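Local coordinates for DyP2 (Amycolatopsis sp. ATCC 39116, PDB 4G2C), which is a haem-containing, multifunctional dye peroxidase from a lignin-reactive bacterium, probably oxidising dyes and other substrates with hydrogen peroxide, at residues Lys60-Asp65 with Arg95-Glu100; Val69-Phe74 with Gly197-Leu202; Pro113-Gly118 with Leu168-Ala173. All coordinates share one frame; numbering follows the deposited sequence.

Interaction 1. Residues Lys60-Asp65 with Arg95-Glu100. With ACT (acetate ion), chain L; ACT (acetate ion), chain X.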
ATOM      1  N   LYS A  60      -8.431  -2.724   9.092  1.00 28.14           N
ATOM      2  CA  LYS A  60      -7.304  -2.467   9.985  1.00 26.25           C
ATOM      3  C   LYS A  60      -6.184  -3.440   9.619  1.00 26.74           C
ATOM      4  O   LYS A  60      -6.402  -4.644   9.611  1.00 24.73           O
ATOM      5  CB  LYS A  60      -7.742  -2.733  11.423  1.00 29.50           C
ATOM      6  CG  LYS A  60      -6.613  -2.749  12.448  1.00 31.55           C
ATOM      7  CD  LYS A  60      -6.519  -1.417  13.105  1.00 30.47           C
ATOM      8  CE  LYS A  60      -5.366  -1.334  14.071  1.00 31.60           C
ATOM      9  NZ  LYS A  60      -4.931   0.084  14.144  1.00 36.09           N
ATOM     10  N   ALA A  61      -4.993  -2.933   9.318  1.00 25.85           N
ATOM     11  CA  ALA A  61      -3.899  -3.797   8.867  1.00 23.33           C
ATOM     12  C   ALA A  61      -3.599  -4.937   9.854  1.00 22.41           C
ATOM     13  O   ALA A  61      -3.793  -4.789  11.048  1.00 28.65           O
ATOM     14  CB  ALA A  61      -2.637  -2.971   8.609  1.00 20.49           C
ATOM     15  N   HIS A  62      -3.135  -6.079   9.360  1.00 21.34           N
ATOM     16  CA  HIS A  62      -2.722  -7.153  10.257  1.00 19.78           C
ATOM     17  C   HIS A  62      -1.199  -7.148  10.325  1.00 20.75           C
ATOM     18  O   HIS A  62      -0.533  -6.883   9.325  1.00 21.30           O
ATOM     19  CB  HIS A  62      -3.249  -8.502   9.770  1.00 21.78           C
ATOM     20  CG  HIS A  62      -3.244  -9.579  10.816  1.00 23.84           C
ATOM     21  ND1 HIS A  62      -2.085 -10.168  11.280  1.00 20.26           N
ATOM     22  CD2 HIS A  62      -4.262 -10.185  11.476  1.00 18.18           C
ATOM     23  CE1 HIS A  62      -2.388 -11.084  12.180  1.00 20.41           C
ATOM     24  NE2 HIS A  62      -3.701 -11.110  12.321  1.00 22.85           N
ATOM     25  N   VAL A  63      -0.654  -7.390  11.511  1.00 17.85           N
ATOM     26  CA  VAL A  63       0.786  -7.536  11.664  1.00 22.70           C
ATOM     27  C   VAL A  63       1.211  -8.657  10.742  1.00 23.68           C
ATOM     28  O   VAL A  63       0.577  -9.714  10.711  1.00 23.52           O
ATOM     29  CB  VAL A  63       1.170  -7.912  13.124  1.00 30.91           C
ATOM     30  CG1 VAL A  63       0.640  -9.313  13.474  1.00 24.57           C
ATOM     31  CG2 VAL A  63       2.683  -7.830  13.332  1.00 27.82           C
ATOM     32  N   ARG A  64       2.281  -8.427   9.993  1.00 23.06           N
ATOM     33  CA  ARG A  64       2.717  -9.370   8.977  1.00 22.70           C
ATOM     34  C   ARG A  64       4.211  -9.210   8.698  1.00 21.86           C
ATOM     35  O   ARG A  64       4.637  -9.208   7.540  1.00 21.57           O
ATOM     36  CB  ARG A  64       1.903  -9.157   7.688  1.00 21.95           C
ATOM     37  CG  ARG A  64       2.027  -7.742   7.130  1.00 24.34           C
ATOM     38  CD  ARG A  64       0.835  -7.332   6.263  1.00 23.72           C
ATOM     39  NE  ARG A  64       1.041  -5.973   5.765  1.00 22.60           N
ATOM     40  CZ  ARG A  64       0.904  -4.883   6.516  1.00 23.98           C
ATOM     41  NH1 ARG A  64       0.533  -5.006   7.783  1.00 24.08           N
ATOM     42  NH2 ARG A  64       1.139  -3.677   6.005  1.00 21.01           N
ATOM     43  N   ASP A  65       4.994  -9.077   9.764  1.00 21.16           N
ATOM     44  CA  ASP A  65       6.436  -8.823   9.651  1.00 25.94           C
ATOM     45  C   ASP A  65       7.106 -10.008   8.976  1.00 24.74           C
ATOM     46  O   ASP A  65       8.165  -9.888   8.381  1.00 29.50           O
ATOM     47  CB  ASP A  65       7.055  -8.581  11.033  1.00 26.57           C
ATOM     48  CG  ASP A  65       6.526  -7.323  11.702  1.00 31.32           C
ATOM     49  OD1 ASP A  65       6.208  -6.339  10.989  1.00 37.91           O
ATOM     50  OD2 ASP A  65       6.429  -7.309  12.943  1.00 35.01           O
ATOM     51  N   ARG A  95     -13.670  -8.926  13.282  1.00 22.83           N
ATOM     52  CA  ARG A  95     -13.936  -8.647  14.696  1.00 30.09           C
ATOM     53  C   ARG A  95     -12.991  -9.395  15.645  1.00 29.49           C
ATOM     54  O   ARG A  95     -12.460  -8.806  16.596  1.00 31.49           O
ATOM     55  CB  ARG A  95     -15.384  -8.951  15.077  1.00 33.13           C
ATOM     56  CG  ARG A  95     -15.685  -8.533  16.524  1.00 45.13           C
ATOM     57  CD  ARG A  95     -16.953  -9.172  17.084  1.00 47.37           C
ATOM     58  NE  ARG A  95     -18.145  -8.781  16.339  1.00 51.48           N
ATOM     59  CZ  ARG A  95     -18.787  -7.628  16.509  1.00 52.31           C
ATOM     60  NH1 ARG A  95     -18.342  -6.743  17.401  1.00 53.54           N
ATOM     61  NH2 ARG A  95     -19.868  -7.361  15.781  1.00 44.51           N
ATOM     62  N   THR A  96     -12.783 -10.686  15.400  1.00 24.43           N
ATOM     63  CA  THR A  96     -11.822 -11.425  16.217  1.00 27.80           C
ATOM     64  C   THR A  96     -10.443 -10.758  16.138  1.00 26.32           C
ATOM     65  O   THR A  96      -9.721 -10.668  17.137  1.00 25.86           O
ATOM     66  CB  THR A  96     -11.700 -12.898  15.783  1.00 26.53           C
ATOM     67  OG1 THR A  96     -12.958 -13.560  15.973  1.00 29.24           O
ATOM     68  CG2 THR A  96     -10.634 -13.605  16.607  1.00 21.99           C
ATOM     69  N   HIS A  97     -10.068 -10.301  14.948  1.00 22.90           N
ATOM     70  CA  HIS A  97      -8.760  -9.674  14.796  1.00 27.40           C
ATOM     71  C   HIS A  97      -8.678  -8.417  15.660  1.00 25.72           C
ATOM     72  O   HIS A  97      -7.678  -8.172  16.329  1.00 24.90           O
ATOM     73  CB  HIS A  97      -8.470  -9.318  13.336  1.00 26.97           C
ATOM     74  CG  HIS A  97      -7.217  -8.514  13.162  1.00 24.77           C
ATOM     75  ND1 HIS A  97      -7.089  -7.529  12.208  1.00 24.61           N
ATOM     76  CD2 HIS A  97      -6.041  -8.546  13.830  1.00 25.75           C
ATOM     77  CE1 HIS A  97      -5.887  -6.983  12.299  1.00 23.90           C
ATOM     78  NE2 HIS A  97      -5.233  -7.582  13.276  1.00 21.79           N
ATOM     79  N   LEU A  98      -9.748  -7.632  15.642  1.00 23.16           N
ATOM     80  CA  LEU A  98      -9.790  -6.365  16.367  1.00 27.25           C
ATOM     81  C   LEU A  98      -9.656  -6.596  17.871  1.00 29.38           C
ATOM     82  O   LEU A  98      -8.911  -5.892  18.569  1.00 30.07           O
ATOM     83  CB  LEU A  98     -11.080  -5.611  16.028  1.00 24.20           C
ATOM     84  CG  LEU A  98     -11.086  -5.061  14.595  1.00 23.83           C
ATOM     85  CD1 LEU A  98     -12.424  -4.431  14.222  1.00 28.22           C
ATOM     86  CD2 LEU A  98      -9.946  -4.060  14.418  1.00 26.38           C
ATOM     87  N   GLN A  99     -10.374  -7.605  18.350  1.00 28.27           N
ATOM     88  CA  GLN A  99     -10.323  -8.019  19.738  1.00 29.01           C
ATOM     89  C   GLN A  99      -8.896  -8.377  20.082  1.00 29.87           C
ATOM     90  O   GLN A  99      -8.362  -7.943  21.102  1.00 33.54           O
ATOM     91  CB  GLN A  99     -11.218  -9.237  19.933  1.00 33.30           C
ATOM     92  CG  GLN A  99     -11.929  -9.291  21.261  1.00 46.88           C
ATOM     93  CD  GLN A  99     -13.144 -10.207  21.215  1.00 50.90           C
ATOM     94  OE1 GLN A  99     -13.958 -10.139  20.284  1.00 47.53           O
ATOM     95  NE2 GLN A  99     -13.273 -11.065  22.217  1.00 46.03           N
ATOM     96  N   GLU A 100      -8.263  -9.158  19.219  1.00 29.23           N
ATOM     97  CA  GLU A 100      -6.855  -9.488  19.430  1.00 28.51           C
ATOM     98  C   GLU A 100      -6.024  -8.206  19.524  1.00 29.13           C
ATOM     99  O   GLU A 100      -5.217  -8.056  20.441  1.00 31.75           O
ATOM    100  CB  GLU A 100      -6.327 -10.420  18.337  1.00 27.19           C
ATOM    101  CG  GLU A 100      -6.917 -11.830  18.364  1.00 28.59           C
ATOM    102  CD  GLU A 100      -6.345 -12.737  17.271  1.00 29.62           C
ATOM    103  OE1 GLU A 100      -5.535 -12.274  16.433  1.00 31.42           O
ATOM    104  OE2 GLU A 100      -6.703 -13.927  17.250  1.00 35.65           O
TER
HETATM  105  C   ACT L 510       0.665  -1.045   8.593  1.00 49.42           C
HETATM  106  O   ACT L 510       0.874  -2.190   9.095  1.00 35.00           O
HETATM  107  OXT ACT L 510       1.328  -0.726   7.566  1.00 47.20           O
HETATM  108  CH3 ACT L 510      -0.334  -0.087   9.186  1.00 43.59           C
HETATM  109  C   ACT X 522      -4.947   0.913   9.635  1.00 37.13           C
HETATM  110  O   ACT X 522      -4.385  -0.186   9.427  1.00 35.06           O
HETATM  111  OXT ACT X 522      -5.825   1.257   8.799  1.00 38.49           O
HETATM  112  CH3 ACT X 522      -4.586   1.762  10.821  1.00 36.99           C
HETATM  113  O   HOH W   1      -9.144  -6.180  10.657  1.00 29.26           O
HETATM  114  O   HOH W   2      -2.366  -7.245  13.857  1.00 28.92           O

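Interaction 2. Residues Val69-Phe74 with Gly197-Leu202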
ATOM      1  N   VAL A  69       3.393 -15.328   0.677  1.00 27.75           N
ATOM      2  CA  VAL A  69       2.379 -15.088  -0.352  1.00 23.72           C
ATOM      3  C   VAL A  69       2.346 -16.278  -1.299  1.00 27.98           C
ATOM      4  O   VAL A  69       3.387 -16.680  -1.817  1.00 28.56           O
ATOM      5  CB  VAL A  69       2.711 -13.848  -1.212  1.00 26.30           C
ATOM      6  CG1 VAL A  69       1.590 -13.563  -2.182  1.00 21.66           C
ATOM      7  CG2 VAL A  69       3.000 -12.618  -0.339  1.00 25.28           C
ATOM      8  N   LEU A  70       1.156 -16.827  -1.535  1.00 25.44           N
ATOM      9  CA  LEU A  70       0.991 -17.996  -2.393  1.00 25.58           C
ATOM     10  C   LEU A  70      -0.020 -17.707  -3.491  1.00 25.03           C
ATOM     11  O   LEU A  70      -1.173 -17.400  -3.209  1.00 26.75           O
ATOM     12  CB  LEU A  70       0.533 -19.200  -1.572  1.00 27.55           C
ATOM     13  CG  LEU A  70       1.478 -19.746  -0.490  1.00 33.19           C
ATOM     14  CD1 LEU A  70       0.802 -20.887   0.262  1.00 35.17           C
ATOM     15  CD2 LEU A  70       2.811 -20.209  -1.086  1.00 27.37           C
ATOM     16  N   PHE A  71       0.420 -17.776  -4.742  1.00 24.19           N
ATOM     17  CA  PHE A  71      -0.483 -17.642  -5.876  1.00 26.28           C
ATOM     18  C   PHE A  71      -0.879 -19.025  -6.360  1.00 27.46           C
ATOM     19  O   PHE A  71      -0.027 -19.896  -6.526  1.00 29.73           O
ATOM     20  CB  PHE A  71       0.173 -16.841  -6.994  1.00 25.99           C
ATOM     21  CG  PHE A  71       0.655 -15.490  -6.551  1.00 30.05           C
ATOM     22  CD1 PHE A  71      -0.254 -14.509  -6.159  1.00 26.71           C
ATOM     23  CD2 PHE A  71       2.005 -15.203  -6.506  1.00 24.42           C
ATOM     24  CE1 PHE A  71       0.180 -13.265  -5.741  1.00 25.05           C
ATOM     25  CE2 PHE A  71       2.449 -13.964  -6.074  1.00 30.16           C
ATOM     26  CZ  PHE A  71       1.537 -12.990  -5.694  1.00 27.34           C
ATOM     27  N   LEU A  72      -2.172 -19.233  -6.563  1.00 26.13           N
ATOM     28  CA  LEU A  72      -2.697 -20.567  -6.845  1.00 25.17           C
ATOM     29  C   LEU A  72      -3.299 -20.654  -8.240  1.00 28.41           C
ATOM     30  O   LEU A  72      -3.688 -19.633  -8.826  1.00 28.90           O
ATOM     31  CB  LEU A  72      -3.765 -20.929  -5.821  1.00 22.58           C
ATOM     32  CG  LEU A  72      -3.399 -20.777  -4.342  1.00 26.33           C
ATOM     33  CD1 LEU A  72      -4.556 -21.223  -3.466  1.00 20.43           C
ATOM     34  CD2 LEU A  72      -2.117 -21.531  -3.987  1.00 25.74           C
ATOM     35  N   GLY A  73      -3.372 -21.881  -8.761  1.00 33.18           N
ATOM     36  CA  GLY A  73      -4.096 -22.186  -9.992  1.00 27.44           C
ATOM     37  C   GLY A  73      -5.118 -23.279  -9.709  1.00 31.44           C
ATOM     38  O   GLY A  73      -4.807 -24.240  -9.021  1.00 31.63           O
ATOM     39  N   PHE A  74      -6.337 -23.123 -10.216  1.00 28.84           N
ATOM     40  CA  PHE A  74      -7.394 -24.101 -10.004  1.00 31.70           C
ATOM     41  C   PHE A  74      -7.477 -25.098 -11.163  1.00 37.13           C
ATOM     42  O   PHE A  74      -7.929 -24.754 -12.260  1.00 34.94           O
ATOM     43  CB  PHE A  74      -8.754 -23.401  -9.836  1.00 32.00           C
ATOM     44  CG  PHE A  74      -8.855 -22.542  -8.598  1.00 32.34           C
ATOM     45  CD1 PHE A  74      -7.978 -22.723  -7.532  1.00 28.65           C
ATOM     46  CD2 PHE A  74      -9.832 -21.555  -8.500  1.00 31.44           C
ATOM     47  CE1 PHE A  74      -8.067 -21.937  -6.382  1.00 28.69           C
ATOM     48  CE2 PHE A  74      -9.936 -20.763  -7.365  1.00 30.32           C
ATOM     49  CZ  PHE A  74      -9.050 -20.952  -6.297  1.00 33.87           C
ATOM     50  N   GLY A 197       3.220 -19.752  -7.901  1.00 33.99           N
ATOM     51  CA  GLY A 197       4.185 -18.751  -7.477  1.00 25.09           C
ATOM     52  C   GLY A 197       4.115 -18.461  -5.997  1.00 27.60           C
ATOM     53  O   GLY A 197       3.072 -18.648  -5.373  1.00 28.96           O
ATOM     54  N   GLU A 198       5.228 -17.993  -5.437  1.00 29.29           N
ATOM     55  CA  GLU A 198       5.302 -17.664  -4.018  1.00 29.32           C
ATOM     56  C   GLU A 198       6.203 -16.451  -3.803  1.00 28.91           C
ATOM     57  O   GLU A 198       7.117 -16.218  -4.583  1.00 28.57           O
ATOM     58  CB  GLU A 198       5.835 -18.864  -3.231  1.00 26.52           C
ATOM     59  CG  GLU A 198       6.130 -18.581  -1.767  1.00 31.29           C
ATOM     60  CD  GLU A 198       6.354 -19.852  -0.936  1.00 36.40           C
ATOM     61  OE1 GLU A 198       6.305 -20.970  -1.499  1.00 34.77           O
ATOM     62  OE2 GLU A 198       6.589 -19.725   0.285  1.00 33.37           O
ATOM     63  N   GLU A 199       5.929 -15.667  -2.761  1.00 24.16           N
ATOM     64  CA  GLU A 199       6.818 -14.575  -2.364  1.00 27.66           C
ATOM     65  C   GLU A 199       6.919 -14.575  -0.841  1.00 23.68           C
ATOM     66  O   GLU A 199       6.028 -15.078  -0.153  1.00 28.24           O
ATOM     67  CB  GLU A 199       6.297 -13.200  -2.845  1.00 28.33           C
ATOM     68  CG  GLU A 199       5.985 -13.084  -4.344  1.00 26.01           C
ATOM     69  CD  GLU A 199       7.223 -12.914  -5.216  1.00 28.00           C
ATOM     70  OE1 GLU A 199       8.328 -12.736  -4.658  1.00 26.58           O
ATOM     71  OE2 GLU A 199       7.088 -12.962  -6.467  1.00 29.76           O
ATOM     72  N   SER A 200       7.997 -14.011  -0.315  1.00 23.93           N
ATOM     73  CA  SER A 200       8.140 -13.865   1.129  1.00 27.01           C
ATOM     74  C   SER A 200       8.380 -12.399   1.477  1.00 30.57           C
ATOM     75  O   SER A 200       9.238 -11.732   0.891  1.00 23.41           O
ATOM     76  CB  SER A 200       9.278 -14.743   1.667  1.00 30.20           C
ATOM     77  OG  SER A 200       9.156 -16.088   1.191  1.00 39.23           O
ATOM     78  N   GLY A 201       7.598 -11.896   2.426  1.00 29.83           N
ATOM     79  CA  GLY A 201       7.773 -10.548   2.915  1.00 25.10           C
ATOM     80  C   GLY A 201       8.533 -10.553   4.231  1.00 25.91           C
ATOM     81  O   GLY A 201       8.320 -11.402   5.097  1.00 23.95           O
ATOM     82  N   LEU A 202       9.432  -9.596   4.380  1.00 23.23           N
ATOM     83  CA  LEU A 202      10.200  -9.456   5.609  1.00 28.58           C
ATOM     84  C   LEU A 202      10.167  -7.987   5.986  1.00 28.32           C
ATOM     85  O   LEU A 202      10.679  -7.137   5.241  1.00 22.89           O
ATOM     86  CB  LEU A 202      11.642  -9.922   5.400  1.00 26.52           C
ATOM     87  CG  LEU A 202      12.582  -9.725   6.591  1.00 36.86           C
ATOM     88  CD1 LEU A 202      12.253 -10.711   7.716  1.00 37.23           C
ATOM     89  CD2 LEU A 202      14.056  -9.813   6.166  1.00 39.45           C
TER

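Interaction 3. Residues Pro113-Gly118 with Leu168-Ala173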
ATOM      1  N   PRO A 113      -2.268 -15.867  13.896  1.00 31.07           N
ATOM      2  CA  PRO A 113      -1.765 -15.592  12.547  1.00 29.32           C
ATOM      3  C   PRO A 113      -2.871 -15.055  11.623  1.00 27.04           C
ATOM      4  O   PRO A 113      -4.059 -15.158  11.933  1.00 21.63           O
ATOM      5  CB  PRO A 113      -1.265 -16.971  12.063  1.00 28.56           C
ATOM      6  CG  PRO A 113      -1.199 -17.833  13.274  1.00 30.59           C
ATOM      7  CD  PRO A 113      -2.232 -17.304  14.226  1.00 28.47           C
ATOM      8  N   TYR A 114      -2.460 -14.473  10.502  1.00 27.39           N
ATOM      9  CA  TYR A 114      -3.383 -13.971   9.485  1.00 24.29           C
ATOM     10  C   TYR A 114      -3.348 -14.868   8.255  1.00 22.47           C
ATOM     11  O   TYR A 114      -2.284 -15.115   7.670  1.00 23.44           O
ATOM     12  CB  TYR A 114      -3.030 -12.521   9.116  1.00 21.17           C
ATOM     13  CG  TYR A 114      -3.645 -11.986   7.828  1.00 23.57           C
ATOM     14  CD1 TYR A 114      -5.019 -12.040   7.594  1.00 25.15           C
ATOM     15  CD2 TYR A 114      -2.846 -11.394   6.859  1.00 24.50           C
ATOM     16  CE1 TYR A 114      -5.563 -11.529   6.410  1.00 23.36           C
ATOM     17  CE2 TYR A 114      -3.375 -10.895   5.683  1.00 22.01           C
ATOM     18  CZ  TYR A 114      -4.724 -10.957   5.465  1.00 21.47           C
ATOM     19  OH  TYR A 114      -5.218 -10.444   4.290  1.00 26.42           O
ATOM     20  N   LEU A 115      -4.524 -15.361   7.889  1.00 27.97           N
ATOM     21  CA  LEU A 115      -4.745 -16.103   6.651  1.00 27.51           C
ATOM     22  C   LEU A 115      -5.673 -15.298   5.758  1.00 27.85           C
ATOM     23  O   LEU A 115      -6.878 -15.231   6.004  1.00 31.74           O
ATOM     24  CB  LEU A 115      -5.400 -17.457   6.939  1.00 28.22           C
ATOM     25  CG  LEU A 115      -5.810 -18.188   5.660  1.00 28.27           C
ATOM     26  CD1 LEU A 115      -4.602 -18.289   4.754  1.00 27.52           C
ATOM     27  CD2 LEU A 115      -6.377 -19.571   5.950  1.00 30.03           C
ATOM     28  N   GLY A 116      -5.119 -14.667   4.732  1.00 28.00           N
ATOM     29  CA  GLY A 116      -5.927 -13.899   3.807  1.00 26.53           C
ATOM     30  C   GLY A 116      -6.182 -14.684   2.541  1.00 25.79           C
ATOM     31  O   GLY A 116      -5.314 -15.417   2.077  1.00 25.19           O
ATOM     32  N   VAL A 117      -7.372 -14.526   1.974  1.00 25.72           N
ATOM     33  CA  VAL A 117      -7.732 -15.234   0.766  1.00 20.12           C
ATOM     34  C   VAL A 117      -8.336 -14.281  -0.281  1.00 24.31           C
ATOM     35  O   VAL A 117      -9.368 -13.644  -0.045  1.00 25.71           O
ATOM     36  CB  VAL A 117      -8.715 -16.393   1.079  1.00 26.89           C
ATOM     37  CG1 VAL A 117      -9.176 -17.086  -0.217  1.00 22.57           C
ATOM     38  CG2 VAL A 117      -8.081 -17.402   2.042  1.00 23.74           C
ATOM     39  N   GLY A 118      -7.692 -14.189  -1.441  1.00 21.40           N
ATOM     40  CA  GLY A 118      -8.259 -13.446  -2.548  1.00 23.64           C
ATOM     41  C   GLY A 118      -8.458 -14.303  -3.790  1.00 24.40           C
ATOM     42  O   GLY A 118      -7.697 -15.236  -4.022  1.00 25.18           O
ATOM     43  N   LEU A 168      -3.024 -16.469  -1.464  1.00 25.69           N
ATOM     44  CA  LEU A 168      -3.101 -16.734  -0.032  1.00 23.12           C
ATOM     45  C   LEU A 168      -2.078 -15.853   0.660  1.00 27.87           C
ATOM     46  O   LEU A 168      -0.929 -15.761   0.212  1.00 27.48           O
ATOM     47  CB  LEU A 168      -2.784 -18.195   0.263  1.00 29.49           C
ATOM     48  CG  LEU A 168      -3.948 -19.167   0.158  1.00 29.25           C
ATOM     49  CD1 LEU A 168      -4.811 -18.813  -1.022  1.00 28.01           C
ATOM     50  CD2 LEU A 168      -3.404 -20.585   0.028  1.00 32.82           C
ATOM     51  N   LEU A 169      -2.500 -15.188   1.729  1.00 25.17           N
ATOM     52  CA  LEU A 169      -1.586 -14.414   2.553  1.00 27.68           C
ATOM     53  C   LEU A 169      -1.525 -15.041   3.947  1.00 24.49           C
ATOM     54  O   LEU A 169      -2.541 -15.202   4.616  1.00 22.13           O
ATOM     55  CB  LEU A 169      -2.027 -12.947   2.623  1.00 26.73           C
ATOM     56  CG  LEU A 169      -2.214 -12.250   1.263  1.00 28.78           C
ATOM     57  CD1 LEU A 169      -2.876 -10.877   1.430  1.00 27.41           C
ATOM     58  CD2 LEU A 169      -0.890 -12.111   0.521  1.00 23.29           C
ATOM     59  N   LEU A 170      -0.323 -15.417   4.359  1.00 25.26           N
ATOM     60  CA  LEU A 170      -0.086 -15.984   5.672  1.00 23.67           C
ATOM     61  C   LEU A 170       0.894 -15.077   6.396  1.00 24.14           C
ATOM     62  O   LEU A 170       2.062 -14.991   6.011  1.00 24.97           O
ATOM     63  CB  LEU A 170       0.535 -17.377   5.547  1.00 24.85           C
ATOM     64  CG  LEU A 170      -0.265 -18.525   4.943  1.00 30.33           C
ATOM     65  CD1 LEU A 170      -0.684 -18.228   3.492  1.00 25.80           C
ATOM     66  CD2 LEU A 170       0.575 -19.806   5.055  1.00 28.42           C
ATOM     67  N   GLY A 171       0.426 -14.402   7.441  1.00 26.19           N
ATOM     68  CA  GLY A 171       1.237 -13.399   8.107  1.00 21.29           C
ATOM     69  C   GLY A 171       1.195 -13.440   9.627  1.00 24.40           C
ATOM     70  O   GLY A 171       0.191 -13.838  10.236  1.00 23.07           O
ATOM     71  N   ASP A 172       2.295 -13.013  10.237  1.00 23.83           N
ATOM     72  CA  ASP A 172       2.427 -13.032  11.686  1.00 26.63           C
ATOM     73  C   ASP A 172       3.640 -12.182  12.062  1.00 26.94           C
ATOM     74  O   ASP A 172       4.408 -11.767  11.190  1.00 24.76           O
ATOM     75  CB  ASP A 172       2.590 -14.469  12.192  1.00 26.23           C
ATOM     76  CG  ASP A 172       2.196 -14.633  13.654  1.00 30.46           C
ATOM     77  OD1 ASP A 172       0.987 -14.780  13.949  1.00 31.89           O
ATOM     78  OD2 ASP A 172       3.103 -14.634  14.515  1.00 34.42           O
ATOM     79  N   ALA A 173       3.801 -11.923  13.356  1.00 24.83           N
ATOM     80  CA  ALA A 173       4.944 -11.176  13.856  1.00 28.10           C
ATOM     81  C   ALA A 173       6.237 -11.970  13.683  1.00 27.27           C
ATOM     82  O   ALA A 173       7.304 -11.395  13.517  1.00 28.51           O
ATOM     83  CB  ALA A 173       4.737 -10.819  15.329  1.00 23.92           C
TER

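Interaction 1. Residues Lys60-Asp65 with Arg95-Glu100
The imidazoles of His-62 and His-97 form an offset stack. Their centroids are 4.3 Å apart and their planes are inclined by 24°. CD2 of His-62 lies over one face of His-97, displaced toward the rim. At the edge of His-97, Ala-61 O approaches its CE1 at 3.3 Å, and Lys-60 O lies near the same carbon. Both ring nitrogens of His-97 have a water in the ring plane. The water 2.9 Å from ND1 of His-97 also makes a weak bond to Lys-60 O. The water 2.9 Å from NE2 of His-97 accepts the N-H of Val-63 and lies above one face of His-62, toward the rim. With chi1 at 173°, CG of His-97 is opposite its own backbone N, and the ring points from the helix toward the loop.

That helix, 94-107, packs on the loop that leads into strand 66-74, within the ferredoxin-like alpha+beta domain of the DyP family. Leu-98 adds an apolar contact, with its CD2 3.9 Å from CB of Lys-60. The amine of Lys-60 forms a salt bridge with Asp-230.

His-62 is fixed at both nitrogens. ND1 of His-62 donates to Val-63 O at 2.8 Å, nearly straight and in the ring plane. NE2 bonds to Lys-92, which is also in a salt bridge with Glu-100. NH1 of Arg-64 donates to His-62 O at 2.7 Å, close to the guanidinium plane. An acetate sits at the edge of the same guanidinium: NH1 donates to it, and the NH2 bonds to it are weak. The carbonyls of Arg-376 and Gly-377 take up NE and NH2. A second acetate accepts the backbone N-H of Ala-61; both ions probably come from the crystallisation liquor.

Interaction 2. Residues Val69-Phe74 with Gly197-Leu202
Val-69 and Glu-199 form an antiparallel hydrogen-bonded pair. Val-69 N donates to Glu-199 O at 2.8 Å, and Glu-199 N returns a bond to Val-69 O. Phe-71 N donates to Gly-197 O at 2.9 Å. Between these bonds, CA of Glu-198 makes a short CA-H...O contact of 3.1 Å with Val-69 O. The tight packing is at Gly-197 and Phe-71, on the face that also carries Val-69 and Glu-199. Gly-197 has no side chain, and the ring lies close against its backbone, with CD2 of Phe-71 3.8 Å from Gly-197 O. CE2 of Phe-71 touches CG of Glu-199 at 4.0 Å.

The two strands are neighbours in the antiparallel sheet of the ferredoxin-like domain, strand 66-74 lying between 166-172 and 193-205. The carboxylate of the buried Glu-199 is turned by a bend at chi2 (-78°). OE2 of Glu-199 is hydrogen-bonded to Tyr-160 and His-159, and OE1 forms a salt bridge with Lys-275, which would probably keep the acid ionised. Phe-273 meets the ring of Phe-71 edge-to-face.

The face of Leu-70 and Glu-198 is the solvent side. Glu-198 is exposed, and one methyl of Leu-70 carries the side-chain contact. Both side chains point the same way. CD2 of Leu-70 lies 3.6 Å from CD of Glu-198, alongside the extended acid chain.

Interaction 3. Residues Pro113-Gly118 with Leu168-Ala173
Tyr-114 and Gly-171 exchange two backbone hydrogen bonds, and Gly-116 and Leu-169 exchange two more. The shortest runs from Gly-116 N to Leu-169 O at 2.6 Å. Together they define a regular antiparallel ladder. CA-H...O contacts fill the non-hydrogen-bonded positions. Leu-170 CA lies 3.1 Å from Tyr-114 O, and Leu-115 CA is equally near Leu-169 O.

Van der Waals contacts occupy the face of Tyr-114 and Leu-169. A chi1 of 164° swings the Tyr-114 ring away from its own N and across Gly-116, whose N sits above one ring face. CE2 of Tyr-114 packs 3.9 Å from CB of Leu-169. The hydroxyl touches CD1 of the same leucine and makes a weak hydrogen bond with Asn-57. On the face of Leu-115 and Leu-170, their CD1 atoms meet at 4.1 Å.

At one end OD1 of Asp-172 packs 3.2 Å from CA of Pro-113 without a hydrogen bond, since the proline N has no hydrogen to share.

Strand 114-119 is outermost in the sheet within this chain. Strand 166-172 lies between it and strand 66-74. Leu-115 and Val-117 face helix 77-88, Leu-170 packs on helix 175-188, and Tyr-114 meets the loop residue His-62.

Overall arrangement
All three interactions belong to the same DyP alpha+beta domain. Interactions 2 and 3 share one sheet, with centres about 11 Å apart. A probable backbone hydrogen bond, Leu-70 O to Leu-168 N at 2.7 Å, joins them. Interaction 3 is nested within the chain loop closed by interaction 2. Interaction 1 lies about 10 Å from interaction 3, centre to centre, and His-62 ND1 approaches Tyr-114 CB at 3.3 Å. Interactions 1 and 2 are about 21 Å apart by centres and touch through Asp-65 and Leu-202. The haem is not in direct contact: the side chain of Ala-61 is about 11 Å from it, and that of Glu-199 about 14 Å.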